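Local atomic coordinates of decapping nuclease RAI1 (Scheffersomyces stipitis, PDB entry 5BTO), a protein that removes NAD caps from the 5' ends of RNAs with the help of a divalent metal cation, and binds, stabilises and stimulates the exoribonuclease RAT1. Residues L137-Q142 against R383-E388; S357-V362 against N379-L384; S85-L90 against Q142-S147. All blocks are in the same frame, centred on the assembly; numbering follows the deposited sequence.

Contact 1: residues L137-Q142 against R383-E388; sequences LAYDGQ and RLRNGE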
ATOM      1  N   LEU A 137      -0.692   9.319 -20.351  1.00 18.76           N
ATOM      2  CA  LEU A 137       0.038   8.717 -21.460  1.00 21.52           C
ATOM      3  C   LEU A 137       1.422   9.304 -21.615  1.00 21.12           C
ATOM      4  O   LEU A 137       1.667  10.474 -21.272  1.00 21.29           O
ATOM      5  CB  LEU A 137      -0.753   8.814 -22.756  1.00 24.74           C
ATOM      6  CG  LEU A 137      -1.035  10.222 -23.246  1.00 20.82           C
ATOM      7  CD1 LEU A 137       0.157  10.726 -24.050  1.00 25.17           C
ATOM      8  CD2 LEU A 137      -2.285  10.239 -24.077  1.00 25.19           C
ATOM      9  N   ALA A 138       2.323   8.471 -22.121  1.00 18.15           N
ATOM     10  CA  ALA A 138       3.699   8.866 -22.337  1.00 18.25           C
ATOM     11  C   ALA A 138       3.859   9.405 -23.744  1.00 17.18           C
ATOM     12  O   ALA A 138       3.397   8.801 -24.713  1.00 19.27           O
ATOM     13  CB  ALA A 138       4.632   7.672 -22.122  1.00 20.03           C
ATOM     14  N   TYR A 139       4.515  10.550 -23.850  1.00 18.00           N
ATOM     15  CA  TYR A 139       4.823  11.127 -25.139  1.00 21.04           C
ATOM     16  C   TYR A 139       6.058  12.007 -24.992  1.00 21.48           C
ATOM     17  O   TYR A 139       6.184  12.761 -24.025  1.00 21.57           O
ATOM     18  CB  TYR A 139       3.626  11.928 -25.668  1.00 23.28           C
ATOM     19  CG  TYR A 139       3.898  12.606 -26.988  1.00 22.48           C
ATOM     20  CD1 TYR A 139       3.873  11.884 -28.179  1.00 20.88           C
ATOM     21  CD2 TYR A 139       4.177  13.965 -27.044  1.00 24.26           C
ATOM     22  CE1 TYR A 139       4.133  12.507 -29.395  1.00 21.79           C
ATOM     23  CE2 TYR A 139       4.438  14.590 -28.245  1.00 23.90           C
ATOM     24  CZ  TYR A 139       4.411  13.861 -29.417  1.00 24.48           C
ATOM     25  OH  TYR A 139       4.668  14.493 -30.615  1.00 25.77           O
ATOM     26  N   ASP A 140       6.983  11.888 -25.938  1.00 21.82           N
ATOM     27  CA  ASP A 140       8.216  12.663 -25.901  1.00 24.13           C
ATOM     28  C   ASP A 140       8.895  12.606 -24.532  1.00 23.80           C
ATOM     29  O   ASP A 140       9.399  13.610 -24.039  1.00 24.54           O
ATOM     30  CB  ASP A 140       7.935  14.111 -26.307  1.00 25.44           C
ATOM     31  CG  ASP A 140       9.148  14.809 -26.906  1.00 28.36           C
ATOM     32  OD1 ASP A 140      10.166  14.145 -27.200  1.00 31.30           O
ATOM     33  OD2 ASP A 140       9.070  16.037 -27.108  1.00 28.00           O
ATOM     34  N   GLY A 141       8.907  11.424 -23.922  1.00 22.49           N
ATOM     35  CA  GLY A 141       9.607  11.225 -22.666  1.00 22.16           C
ATOM     36  C   GLY A 141       8.928  11.841 -21.454  1.00 21.10           C
ATOM     37  O   GLY A 141       9.549  11.980 -20.405  1.00 22.87           O
ATOM     38  N   GLN A 142       7.656  12.191 -21.599  1.00 19.43           N
ATOM     39  CA  GLN A 142       6.915  12.881 -20.538  1.00 18.42           C
ATOM     40  C   GLN A 142       5.539  12.255 -20.345  1.00 18.31           C
ATOM     41  O   GLN A 142       4.983  11.670 -21.277  1.00 19.14           O
ATOM     42  CB  GLN A 142       6.766  14.369 -20.890  1.00 19.38           C
ATOM     43  CG  GLN A 142       8.088  15.062 -21.106  1.00 19.60           C
ATOM     44  CD  GLN A 142       7.944  16.510 -21.538  1.00 21.02           C
ATOM     45  OE1 GLN A 142       7.083  16.853 -22.351  1.00 19.73           O
ATOM     46  NE2 GLN A 142       8.789  17.369 -20.984  1.00 25.09           N
ATOM     47  N   ARG A 383      -7.786   7.725 -29.510  1.00 21.28           N
ATOM     48  CA  ARG A 383      -8.631   8.875 -29.178  1.00 22.99           C
ATOM     49  C   ARG A 383      -7.869   9.949 -28.384  1.00 22.51           C
ATOM     50  O   ARG A 383      -7.977  11.149 -28.666  1.00 24.19           O
ATOM     51  CB  ARG A 383      -9.878   8.422 -28.414  1.00 24.57           C
ATOM     52  CG  ARG A 383     -10.687   9.577 -27.827  1.00 29.13           C
ATOM     53  CD  ARG A 383     -11.961   9.102 -27.131  1.00 35.31           C
ATOM     54  NE  ARG A 383     -11.698   8.215 -25.997  1.00 39.92           N
ATOM     55  CZ  ARG A 383     -11.494   8.626 -24.748  1.00 42.70           C
ATOM     56  NH1 ARG A 383     -11.512   9.917 -24.463  1.00 44.61           N
ATOM     57  NH2 ARG A 383     -11.270   7.744 -23.780  1.00 44.13           N
ATOM     58  N   LEU A 384      -7.091   9.529 -27.391  1.00 21.84           N
ATOM     59  CA  LEU A 384      -6.355  10.491 -26.559  1.00 19.73           C
ATOM     60  C   LEU A 384      -5.194  11.154 -27.305  1.00 20.14           C
ATOM     61  O   LEU A 384      -4.991  12.363 -27.195  1.00 21.12           O
ATOM     62  CB  LEU A 384      -5.850   9.822 -25.277  1.00 20.06           C
ATOM     63  CG  LEU A 384      -6.945   9.250 -24.367  1.00 19.85           C
ATOM     64  CD1 LEU A 384      -6.366   8.374 -23.262  1.00 21.44           C
ATOM     65  CD2 LEU A 384      -7.796  10.367 -23.770  1.00 21.16           C
ATOM     66  N   ARG A 385      -4.443  10.367 -28.068  1.00 19.63           N
ATOM     67  CA  ARG A 385      -3.258  10.880 -28.750  1.00 22.05           C
ATOM     68  C   ARG A 385      -3.611  11.696 -29.979  1.00 24.04           C
ATOM     69  O   ARG A 385      -2.785  12.466 -30.475  1.00 26.19           O
ATOM     70  CB  ARG A 385      -2.312   9.734 -29.141  1.00 19.93           C
ATOM     71  CG  ARG A 385      -1.620   9.115 -27.950  1.00 22.32           C
ATOM     72  CD  ARG A 385      -0.714   7.957 -28.339  1.00 21.79           C
ATOM     73  NE  ARG A 385      -0.161   7.356 -27.130  1.00 23.25           N
ATOM     74  CZ  ARG A 385       0.944   7.776 -26.532  1.00 21.75           C
ATOM     75  NH1 ARG A 385       1.630   8.796 -27.051  1.00 20.44           N
ATOM     76  NH2 ARG A 385       1.361   7.185 -25.417  1.00 21.41           N
ATOM     77  N   ASN A 386      -4.837  11.531 -30.462  1.00 24.44           N
ATOM     78  CA  ASN A 386      -5.248  12.161 -31.711  1.00 26.72           C
ATOM     79  C   ASN A 386      -6.407  13.146 -31.563  1.00 30.93           C
ATOM     80  O   ASN A 386      -7.301  13.198 -32.411  1.00 32.70           O
ATOM     81  CB  ASN A 386      -5.555  11.091 -32.763  1.00 28.93           C
ATOM     82  CG  ASN A 386      -4.317  10.316 -33.178  1.00 28.59           C
ATOM     83  OD1 ASN A 386      -3.318  10.901 -33.602  1.00 32.11           O
ATOM     84  ND2 ASN A 386      -4.368   8.998 -33.048  1.00 31.54           N
ATOM     85  N   GLY A 387      -6.380  13.944 -30.499  1.00 32.56           N
ATOM     86  CA  GLY A 387      -7.379  14.983 -30.327  1.00 33.48           C
ATOM     87  C   GLY A 387      -7.757  15.347 -28.903  1.00 34.05           C
ATOM     88  O   GLY A 387      -7.712  16.521 -28.536  1.00 33.88           O
ATOM     89  N   GLU A 388      -8.139  14.362 -28.095  1.00 32.16           N
ATOM     90  CA  GLU A 388      -8.627  14.672 -26.747  1.00 31.95           C
ATOM     91  C   GLU A 388      -7.543  15.172 -25.793  1.00 29.19           C
ATOM     92  O   GLU A 388      -7.752  16.157 -25.084  1.00 31.12           O
ATOM     93  CB  GLU A 388      -9.402  13.503 -26.115  1.00 34.20           C
ATOM     94  CG  GLU A 388      -9.751  13.776 -24.635  1.00 39.91           C
ATOM     95  CD  GLU A 388     -10.821  12.852 -24.060  1.00 43.48           C
ATOM     96  OE1 GLU A 388     -11.630  12.308 -24.844  1.00 44.64           O
ATOM     97  OE2 GLU A 388     -10.859  12.686 -22.814  1.00 42.65           O
TER
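Arg385 reaches from the last turns of helix 378-388 to the end of strand 132-139 and clamps one backbone oxygen, Ala138 O, with both terminal nitrogens of its guanidinium. Of the two hydrogen bonds, Arg385 NH2 to Ala138 O is the shorter at 2.7 Å, and Arg385 NH1 to Ala138 O measures 2.9 Å. The oxygen lies almost in the guanidinium plane, centred on the end of the group, so neither bond is straight. The side chain runs extended from CG to NE, which carries the charged end out to the strand. Two outside acceptors help fix its rotation: Arg385 NE donates to Asn381 OD1 one turn earlier in the helix, and Arg385 NH2 also bonds Lys358 O.

Apolar contacts flank this grip. Leu137 CD1 sits over one face of the guanidinium, displaced toward its rim, 3.9 Å from Arg385 CZ. The other methyl, Leu137 CD2, packs 3.8 Å from Leu384 CB and also approaches Arg385 CG. This split follows from a chi1 of 63°, which places Leu137 CG between the backbone N and the carbonyl carbon. Tyr139 CD1 lies at the edge of the guanidinium, near its plane, 4.0 Å from Arg385 NH1; the planes of ring and guanidinium are 53° apart.

Beyond the contact, the type I' turn from Tyr139 to Gln142 closes the beta hairpin of strands 132-139 and 142-147. The helix crosses the hairpin's first strand at -66°, with 10.4 Å between the axes of the short segments. Helix 392-400 packs on Tyr139 through Phe394 and Lys395, while Leu384 also rests on Asn135 farther back along strand 132-139.

Contact 2: residues S357-V362 against N379-L384; sequences SKAYRV and NENSRL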
ATOM      1  N   SER A 357       3.116   3.640 -27.504  1.00 31.73           N
ATOM      2  CA  SER A 357       2.100   2.802 -28.129  1.00 31.19           C
ATOM      3  C   SER A 357       0.898   2.567 -27.222  1.00 29.98           C
ATOM      4  O   SER A 357      -0.086   1.963 -27.645  1.00 31.39           O
ATOM      5  CB  SER A 357       2.693   1.454 -28.570  1.00 32.68           C
ATOM      6  OG  SER A 357       2.880   0.580 -27.466  1.00 34.96           O
ATOM      7  N   LYS A 358       0.973   3.060 -25.986  1.00 28.40           N
ATOM      8  CA  LYS A 358      -0.021   2.740 -24.957  1.00 25.99           C
ATOM      9  C   LYS A 358      -0.516   3.955 -24.173  1.00 22.87           C
ATOM     10  O   LYS A 358       0.166   4.957 -24.079  1.00 22.62           O
ATOM     11  CB  LYS A 358       0.572   1.751 -23.951  1.00 29.10           C
ATOM     12  CG  LYS A 358       1.039   0.430 -24.533  1.00 34.91           C
ATOM     13  CD  LYS A 358       1.516  -0.484 -23.413  1.00 36.73           C
ATOM     14  CE  LYS A 358       2.047  -1.810 -23.950  1.00 37.36           C
ATOM     15  NZ  LYS A 358       1.063  -2.508 -24.838  1.00 38.13           N
ATOM     16  N   ALA A 359      -1.700   3.825 -23.587  1.00 20.45           N
ATOM     17  CA  ALA A 359      -2.251   4.835 -22.685  1.00 18.70           C
ATOM     18  C   ALA A 359      -2.768   4.118 -21.446  1.00 17.81           C
ATOM     19  O   ALA A 359      -3.057   2.915 -21.498  1.00 19.59           O
ATOM     20  CB  ALA A 359      -3.371   5.590 -23.356  1.00 20.03           C
ATOM     21  N   TYR A 360      -2.902   4.852 -20.345  1.00 18.67           N
ATOM     22  CA  TYR A 360      -3.268   4.253 -19.063  1.00 17.92           C
ATOM     23  C   TYR A 360      -4.421   4.992 -18.369  1.00 19.89           C
ATOM     24  O   TYR A 360      -4.659   6.186 -18.607  1.00 20.31           O
ATOM     25  CB  TYR A 360      -2.039   4.191 -18.133  1.00 18.03           C
ATOM     26  CG  TYR A 360      -0.972   3.239 -18.624  1.00 17.20           C
ATOM     27  CD1 TYR A 360      -0.025   3.633 -19.573  1.00 20.73           C
ATOM     28  CD2 TYR A 360      -0.923   1.930 -18.158  1.00 19.03           C
ATOM     29  CE1 TYR A 360       0.941   2.726 -20.044  1.00 22.88           C
ATOM     30  CE2 TYR A 360       0.031   1.041 -18.613  1.00 21.71           C
ATOM     31  CZ  TYR A 360       0.965   1.442 -19.547  1.00 24.80           C
ATOM     32  OH  TYR A 360       1.897   0.517 -19.991  1.00 26.59           O
ATOM     33  N   ARG A 361      -5.147   4.253 -17.533  1.00 18.09           N
ATOM     34  CA  ARG A 361      -6.202   4.800 -16.687  1.00 18.18           C
ATOM     35  C   ARG A 361      -5.816   4.597 -15.229  1.00 16.39           C
ATOM     36  O   ARG A 361      -5.581   3.470 -14.789  1.00 17.95           O
ATOM     37  CB  ARG A 361      -7.537   4.106 -16.983  1.00 20.65           C
ATOM     38  CG  ARG A 361      -8.646   4.342 -15.955  1.00 20.81           C
ATOM     39  CD  ARG A 361      -9.134   5.804 -15.953  1.00 21.59           C
ATOM     40  NE  ARG A 361      -9.422   6.292 -17.303  1.00 24.96           N
ATOM     41  CZ  ARG A 361     -10.434   5.877 -18.061  1.00 25.63           C
ATOM     42  NH1 ARG A 361     -11.272   4.949 -17.617  1.00 25.48           N
ATOM     43  NH2 ARG A 361     -10.603   6.380 -19.278  1.00 26.57           N
ATOM     44  N   VAL A 362      -5.722   5.701 -14.491  1.00 15.97           N
ATOM     45  CA  VAL A 362      -5.511   5.658 -13.049  1.00 16.62           C
ATOM     46  C   VAL A 362      -6.873   5.859 -12.409  1.00 17.45           C
ATOM     47  O   VAL A 362      -7.573   6.821 -12.723  1.00 19.17           O
ATOM     48  CB  VAL A 362      -4.548   6.777 -12.577  1.00 18.34           C
ATOM     49  CG1 VAL A 362      -4.436   6.791 -11.051  1.00 20.98           C
ATOM     50  CG2 VAL A 362      -3.182   6.607 -13.210  1.00 19.51           C
ATOM     51  N   ASN A 379      -7.872   1.758 -29.230  1.00 25.21           N
ATOM     52  CA  ASN A 379      -8.748   2.820 -29.714  1.00 25.86           C
ATOM     53  C   ASN A 379      -8.905   3.958 -28.697  1.00 23.61           C
ATOM     54  O   ASN A 379      -9.093   5.117 -29.077  1.00 24.94           O
ATOM     55  CB  ASN A 379     -10.094   2.264 -30.189  1.00 26.13           C
ATOM     56  CG  ASN A 379     -10.009   1.642 -31.586  1.00 28.29           C
ATOM     57  OD1 ASN A 379      -9.240   2.101 -32.440  1.00 28.30           O
ATOM     58  ND2 ASN A 379     -10.804   0.599 -31.826  1.00 27.62           N
ATOM     59  N   GLU A 380      -8.807   3.637 -27.412  1.00 21.88           N
ATOM     60  CA  GLU A 380      -8.773   4.684 -26.393  1.00 21.05           C
ATOM     61  C   GLU A 380      -7.468   5.466 -26.480  1.00 20.92           C
ATOM     62  O   GLU A 380      -7.462   6.696 -26.408  1.00 22.17           O
ATOM     63  CB  GLU A 380      -8.965   4.104 -24.992  1.00 24.94           C
ATOM     64  CG  GLU A 380     -10.340   3.494 -24.778  1.00 30.01           C
ATOM     65  CD  GLU A 380     -10.697   3.409 -23.310  1.00 37.80           C
ATOM     66  OE1 GLU A 380     -10.488   4.409 -22.590  1.00 44.99           O
ATOM     67  OE2 GLU A 380     -11.165   2.342 -22.868  1.00 38.53           O
ATOM     68  N   ASN A 381      -6.364   4.742 -26.627  1.00 19.48           N
ATOM     69  CA  ASN A 381      -5.059   5.355 -26.858  1.00 19.84           C
ATOM     70  C   ASN A 381      -5.108   6.320 -28.044  1.00 20.64           C
ATOM     71  O   ASN A 381      -4.672   7.481 -27.954  1.00 20.17           O
ATOM     72  CB  ASN A 381      -4.013   4.252 -27.095  1.00 19.63           C
ATOM     73  CG  ASN A 381      -2.622   4.807 -27.346  1.00 24.88           C
ATOM     74  OD1 ASN A 381      -1.993   5.361 -26.446  1.00 25.31           O
ATOM     75  ND2 ASN A 381      -2.135   4.658 -28.576  1.00 26.03           N
ATOM     76  N   SER A 382      -5.668   5.842 -29.149  1.00 23.42           N
ATOM     77  CA  SER A 382      -5.781   6.638 -30.363  1.00 24.40           C
ATOM     78  C   SER A 382      -6.622   7.895 -30.129  1.00 23.88           C
ATOM     79  O   SER A 382      -6.224   9.002 -30.499  1.00 25.20           O
ATOM     80  CB  SER A 382      -6.385   5.795 -31.487  1.00 27.85           C
ATOM     81  OG  SER A 382      -6.565   6.566 -32.656  1.00 29.56           O
ATOM     82  N   ARG A 383      -7.786   7.725 -29.510  1.00 21.28           N
ATOM     83  CA  ARG A 383      -8.631   8.875 -29.178  1.00 22.99           C
ATOM     84  C   ARG A 383      -7.869   9.949 -28.384  1.00 22.51           C
ATOM     85  O   ARG A 383      -7.977  11.149 -28.666  1.00 24.19           O
ATOM     86  CB  ARG A 383      -9.878   8.422 -28.414  1.00 24.57           C
ATOM     87  CG  ARG A 383     -10.687   9.577 -27.827  1.00 29.13           C
ATOM     88  CD  ARG A 383     -11.961   9.102 -27.131  1.00 35.31           C
ATOM     89  NE  ARG A 383     -11.698   8.215 -25.997  1.00 39.92           N
ATOM     90  CZ  ARG A 383     -11.494   8.626 -24.748  1.00 42.70           C
ATOM     91  NH1 ARG A 383     -11.512   9.917 -24.463  1.00 44.61           N
ATOM     92  NH2 ARG A 383     -11.270   7.744 -23.780  1.00 44.13           N
ATOM     93  N   LEU A 384      -7.091   9.529 -27.391  1.00 21.84           N
ATOM     94  CA  LEU A 384      -6.355  10.491 -26.559  1.00 19.73           C
ATOM     95  C   LEU A 384      -5.194  11.154 -27.305  1.00 20.14           C
ATOM     96  O   LEU A 384      -4.991  12.363 -27.195  1.00 21.12           O
ATOM     97  CB  LEU A 384      -5.850   9.822 -25.277  1.00 20.06           C
ATOM     98  CG  LEU A 384      -6.945   9.250 -24.367  1.00 19.85           C
ATOM     99  CD1 LEU A 384      -6.366   8.374 -23.262  1.00 21.44           C
ATOM    100  CD2 LEU A 384      -7.796  10.367 -23.770  1.00 21.16           C
TER
HETATM  101  O   HOH W   1     -12.532   5.583 -21.215  1.00 42.77           O
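Ala359 and Asn381 mark the closest backbone approach, CA to CA 5.1 Å, where strand 359-365 passes helix 378-388. With chi1 at 180° the Asn381 amide swings away from its own N and lies alongside the chain of Ser357 to Ala359. Asn381 OD1 is 3.4 Å from Ala359 CB and Asn381 ND2 3.5 Å from Ser357 O, all as packing. Ala359 CB also meets Leu384 CD1 at 4.1 Å. Farther along the strand, Arg361 NH2 and Glu380 OE1 form a long salt bridge of 3.9 Å, with the oxygen well out of the guanidinium plane. A water bridges them more closely, accepting from Arg361 NH2 at 2.8 Å and donating to Glu380 OE1 at 2.7 Å.

One shell out, Arg385 reconciles two acceptors, Asn381 OD1 and Lys358 O, that lie 3.2 Å apart. A leucine in place of Asn381 would probably leave Arg385 NE without its acceptor and the guanidinium less firmly oriented. The bent chain of Arg361 brings NH2 to Glu380, and Asn135 OD1 holds the same nitrogen. Arg383 joins the network through a long salt bridge to Glu380.

Strand and helix thus meet nearly at right angles (95°) through Ala359 and Leu384 packing beside the Asn381 amide at one end and mainly electrostatic, water-mediated attraction at the other, where the Glu380 carboxylate probably offsets two neighbouring positive charges.

Contact 3: residues S85-L90 against Q142-S147; sequences SDMKCL and QLFINS
A chi1 of -162° sends the Asn146 amide across to Ser85, while Met87, bent at chi2 and chi3 (61° and 57°), brings its methyl against the backbone of Ile145. Asn146 ND2 gives Ser85 O a nearly straight hydrogen bond of 3.1 Å; Ser85 O lies in the amide plane of Asn146, yet the nitrogen approaches from above the carbonyl's own plane. Met87 CE ends 3.4 Å from Ile145 O and 4.1 Å from Asn146 CB, and Met87 SD comes to the Phe144 ring edge, 4.5 Å from Phe144 CD2.

This bond and the Met87 packing join the N-terminal end of helix 87-101 to strand 142-147 in the large mixed sheet of this PD-(D/E)XK nuclease fold. Asp86 is the N-cap, its OD1 accepting from Lys88 N at 2.9 Å, and Asp86 O bonds the hydroxyl of the substrate-binding Tyr114.

Three waters supplement the direct bond. One joins Met87 N to Asn146 ND2, weakly at the amide, and another links Ser85 N with Ser147 OG, its oxygen 2.7 Å from Ser147 OG. The third donates to Ser85 O and also bonds Ser147 OG.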
ATOM      1  N   SER A  85     -11.726  20.346 -17.575  1.00 40.69           N
ATOM      2  CA  SER A  85     -10.294  20.582 -17.724  1.00 39.39           C
ATOM      3  C   SER A  85      -9.836  20.162 -19.108  1.00 38.62           C
ATOM      4  O   SER A  85     -10.109  19.042 -19.549  1.00 37.23           O
ATOM      5  CB  SER A  85      -9.498  19.826 -16.660  1.00 41.39           C
ATOM      6  OG  SER A  85      -9.361  20.600 -15.480  1.00 44.75           O
ATOM      7  N   ASP A  86      -9.113  21.056 -19.772  1.00 37.58           N
ATOM      8  CA  ASP A  86      -8.810  20.916 -21.185  1.00 35.92           C
ATOM      9  C   ASP A  86      -7.305  20.908 -21.445  1.00 30.32           C
ATOM     10  O   ASP A  86      -6.633  21.932 -21.307  1.00 30.21           O
ATOM     11  CB  ASP A  86      -9.469  22.077 -21.934  1.00 39.09           C
ATOM     12  CG  ASP A  86      -9.237  22.025 -23.425  1.00 40.99           C
ATOM     13  OD1 ASP A  86      -8.880  20.946 -23.942  1.00 40.63           O
ATOM     14  OD2 ASP A  86      -9.433  23.070 -24.081  1.00 42.30           O
ATOM     15  N   MET A  87      -6.771  19.754 -21.832  1.00 26.97           N
ATOM     16  CA  MET A  87      -5.351  19.666 -22.115  1.00 25.29           C
ATOM     17  C   MET A  87      -4.994  20.487 -23.362  1.00 24.73           C
ATOM     18  O   MET A  87      -3.859  20.926 -23.514  1.00 25.65           O
ATOM     19  CB  MET A  87      -4.921  18.200 -22.266  1.00 24.68           C
ATOM     20  CG  MET A  87      -3.419  17.971 -22.456  1.00 27.59           C
ATOM     21  SD  MET A  87      -2.349  18.522 -21.098  1.00 28.21           S
ATOM     22  CE  MET A  87      -3.018  17.603 -19.724  1.00 26.54           C
ATOM     23  N   LYS A  88      -5.969  20.709 -24.242  1.00 24.97           N
ATOM     24  CA  LYS A  88      -5.715  21.397 -25.506  1.00 26.94           C
ATOM     25  C   LYS A  88      -5.191  22.815 -25.292  1.00 25.39           C
ATOM     26  O   LYS A  88      -4.187  23.221 -25.890  1.00 25.78           O
ATOM     27  CB  LYS A  88      -6.982  21.447 -26.361  1.00 31.64           C
ATOM     28  CG  LYS A  88      -7.561  20.089 -26.701  1.00 36.33           C
ATOM     29  CD  LYS A  88      -8.867  20.234 -27.471  1.00 39.36           C
ATOM     30  CE  LYS A  88      -9.437  18.880 -27.843  1.00 41.40           C
ATOM     31  NZ  LYS A  88      -9.702  18.029 -26.647  1.00 41.99           N
ATOM     32  N   CYS A  89      -5.879  23.579 -24.451  1.00 24.20           N
ATOM     33  CA  CYS A  89      -5.447  24.950 -24.187  1.00 24.03           C
ATOM     34  C   CYS A  89      -4.111  24.986 -23.438  1.00 21.47           C
ATOM     35  O   CYS A  89      -3.257  25.824 -23.726  1.00 21.46           O
ATOM     36  CB  CYS A  89      -6.535  25.774 -23.468  1.00 27.30           C
ATOM     37  SG  CYS A  89      -7.182  25.117 -21.905  1.00 30.26           S
ATOM     38  N   LEU A  90      -3.928  24.078 -22.487  1.00 19.64           N
ATOM     39  CA  LEU A  90      -2.648  23.960 -21.799  1.00 17.66           C
ATOM     40  C   LEU A  90      -1.522  23.695 -22.805  1.00 19.31           C
ATOM     41  O   LEU A  90      -0.461  24.325 -22.748  1.00 19.98           O
ATOM     42  CB  LEU A  90      -2.700  22.868 -20.719  1.00 19.25           C
ATOM     43  CG  LEU A  90      -1.395  22.579 -19.973  1.00 18.81           C
ATOM     44  CD1 LEU A  90      -0.782  23.880 -19.428  1.00 19.71           C
ATOM     45  CD2 LEU A  90      -1.619  21.554 -18.844  1.00 17.94           C
ATOM     46  N   GLN A 142       7.656  12.191 -21.599  1.00 19.43           N
ATOM     47  CA  GLN A 142       6.915  12.881 -20.538  1.00 18.42           C
ATOM     48  C   GLN A 142       5.539  12.255 -20.345  1.00 18.31           C
ATOM     49  O   GLN A 142       4.983  11.670 -21.277  1.00 19.14           O
ATOM     50  CB  GLN A 142       6.766  14.369 -20.890  1.00 19.38           C
ATOM     51  CG  GLN A 142       8.088  15.062 -21.106  1.00 19.60           C
ATOM     52  CD  GLN A 142       7.944  16.510 -21.538  1.00 21.02           C
ATOM     53  OE1 GLN A 142       7.083  16.853 -22.351  1.00 19.73           O
ATOM     54  NE2 GLN A 142       8.789  17.369 -20.984  1.00 25.09           N
ATOM     55  N   LEU A 143       4.995  12.353 -19.133  1.00 17.66           N
ATOM     56  CA  LEU A 143       3.635  11.878 -18.885  1.00 17.53           C
ATOM     57  C   LEU A 143       2.641  13.032 -18.908  1.00 17.72           C
ATOM     58  O   LEU A 143       2.847  14.047 -18.255  1.00 19.12           O
ATOM     59  CB  LEU A 143       3.526  11.155 -17.540  1.00 18.02           C
ATOM     60  CG  LEU A 143       4.350   9.885 -17.346  1.00 17.82           C
ATOM     61  CD1 LEU A 143       3.923   9.188 -16.039  1.00 20.26           C
ATOM     62  CD2 LEU A 143       4.194   8.946 -18.553  1.00 19.89           C
ATOM     63  N   PHE A 144       1.566  12.864 -19.667  1.00 15.26           N
ATOM     64  CA  PHE A 144       0.489  13.847 -19.726  1.00 16.28           C
ATOM     65  C   PHE A 144      -0.721  13.267 -19.014  1.00 15.47           C
ATOM     66  O   PHE A 144      -1.118  12.129 -19.285  1.00 16.41           O
ATOM     67  CB  PHE A 144       0.164  14.188 -21.189  1.00 15.85           C
ATOM     68  CG  PHE A 144       1.308  14.829 -21.925  1.00 17.03           C
ATOM     69  CD1 PHE A 144       2.374  14.064 -22.381  1.00 17.16           C
ATOM     70  CD2 PHE A 144       1.318  16.191 -22.158  1.00 17.71           C
ATOM     71  CE1 PHE A 144       3.437  14.646 -23.054  1.00 17.22           C
ATOM     72  CE2 PHE A 144       2.375  16.786 -22.831  1.00 19.35           C
ATOM     73  CZ  PHE A 144       3.438  16.018 -23.273  1.00 18.77           C
ATOM     74  N   ILE A 145      -1.281  14.024 -18.070  1.00 13.25           N
ATOM     75  CA  ILE A 145      -2.370  13.509 -17.233  1.00 14.27           C
ATOM     76  C   ILE A 145      -3.567  14.445 -17.275  1.00 16.86           C
ATOM     77  O   ILE A 145      -3.428  15.646 -17.004  1.00 16.76           O
ATOM     78  CB  ILE A 145      -1.914  13.351 -15.768  1.00 14.74           C
ATOM     79  CG1 ILE A 145      -0.676  12.439 -15.698  1.00 16.24           C
ATOM     80  CG2 ILE A 145      -3.059  12.801 -14.888  1.00 14.92           C
ATOM     81  CD1 ILE A 145      -0.155  12.188 -14.293  1.00 17.32           C
ATOM     82  N   ASN A 146      -4.737  13.912 -17.626  1.00 17.58           N
ATOM     83  CA  ASN A 146      -5.973  14.692 -17.559  1.00 18.54           C
ATOM     84  C   ASN A 146      -7.125  13.845 -17.066  1.00 18.36           C
ATOM     85  O   ASN A 146      -7.039  12.620 -17.047  1.00 18.22           O
ATOM     86  CB  ASN A 146      -6.354  15.301 -18.917  1.00 19.98           C
ATOM     87  CG  ASN A 146      -7.362  16.453 -18.775  1.00 24.97           C
ATOM     88  OD1 ASN A 146      -7.545  17.005 -17.686  1.00 30.07           O
ATOM     89  ND2 ASN A 146      -8.015  16.811 -19.865  1.00 27.97           N
ATOM     90  N   SER A 147      -8.211  14.495 -16.673  1.00 17.75           N
ATOM     91  CA  SER A 147      -9.451  13.777 -16.418  1.00 20.73           C
ATOM     92  C   SER A 147     -10.006  13.255 -17.738  1.00 21.52           C
ATOM     93  O   SER A 147      -9.633  13.726 -18.819  1.00 22.04           O
ATOM     94  CB  SER A 147     -10.476  14.705 -15.766  1.00 24.24           C
ATOM     95  OG  SER A 147     -10.620  15.904 -16.514  1.00 28.24           O
TER
HETATM   96  O   HOH W   2     -11.648  16.186 -19.187  1.00 38.35           O
HETATM   97  O   HOH W   3     -12.100  18.043 -15.623  1.00 47.46           O
HETATM   98  O   HOH W   4      -8.314  17.322 -22.738  1.00 38.35           O

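In the fold
Contacts 1 and 2 share helix 378-388, which lies against the neighbouring strands 132-139 and 359-365 of the large sheet; a single arginine ties the two together. Contact 3 uses the next strand, 142-147, and packs the start of helix 87-101 on it; it is joined to contact 1 by the hairpin pairing of Leu137 with Phe144 and by Lys88 NZ bonding Glu388 O. Contacts 1 and 3 are largely buried, and each uses a side-chain amide or guanidinium to hold a backbone carbonyl beside apolar packing. Contact 2 is partly buried and relies more on loose ion pairs. Contact 3 alone adjoins the substrate site.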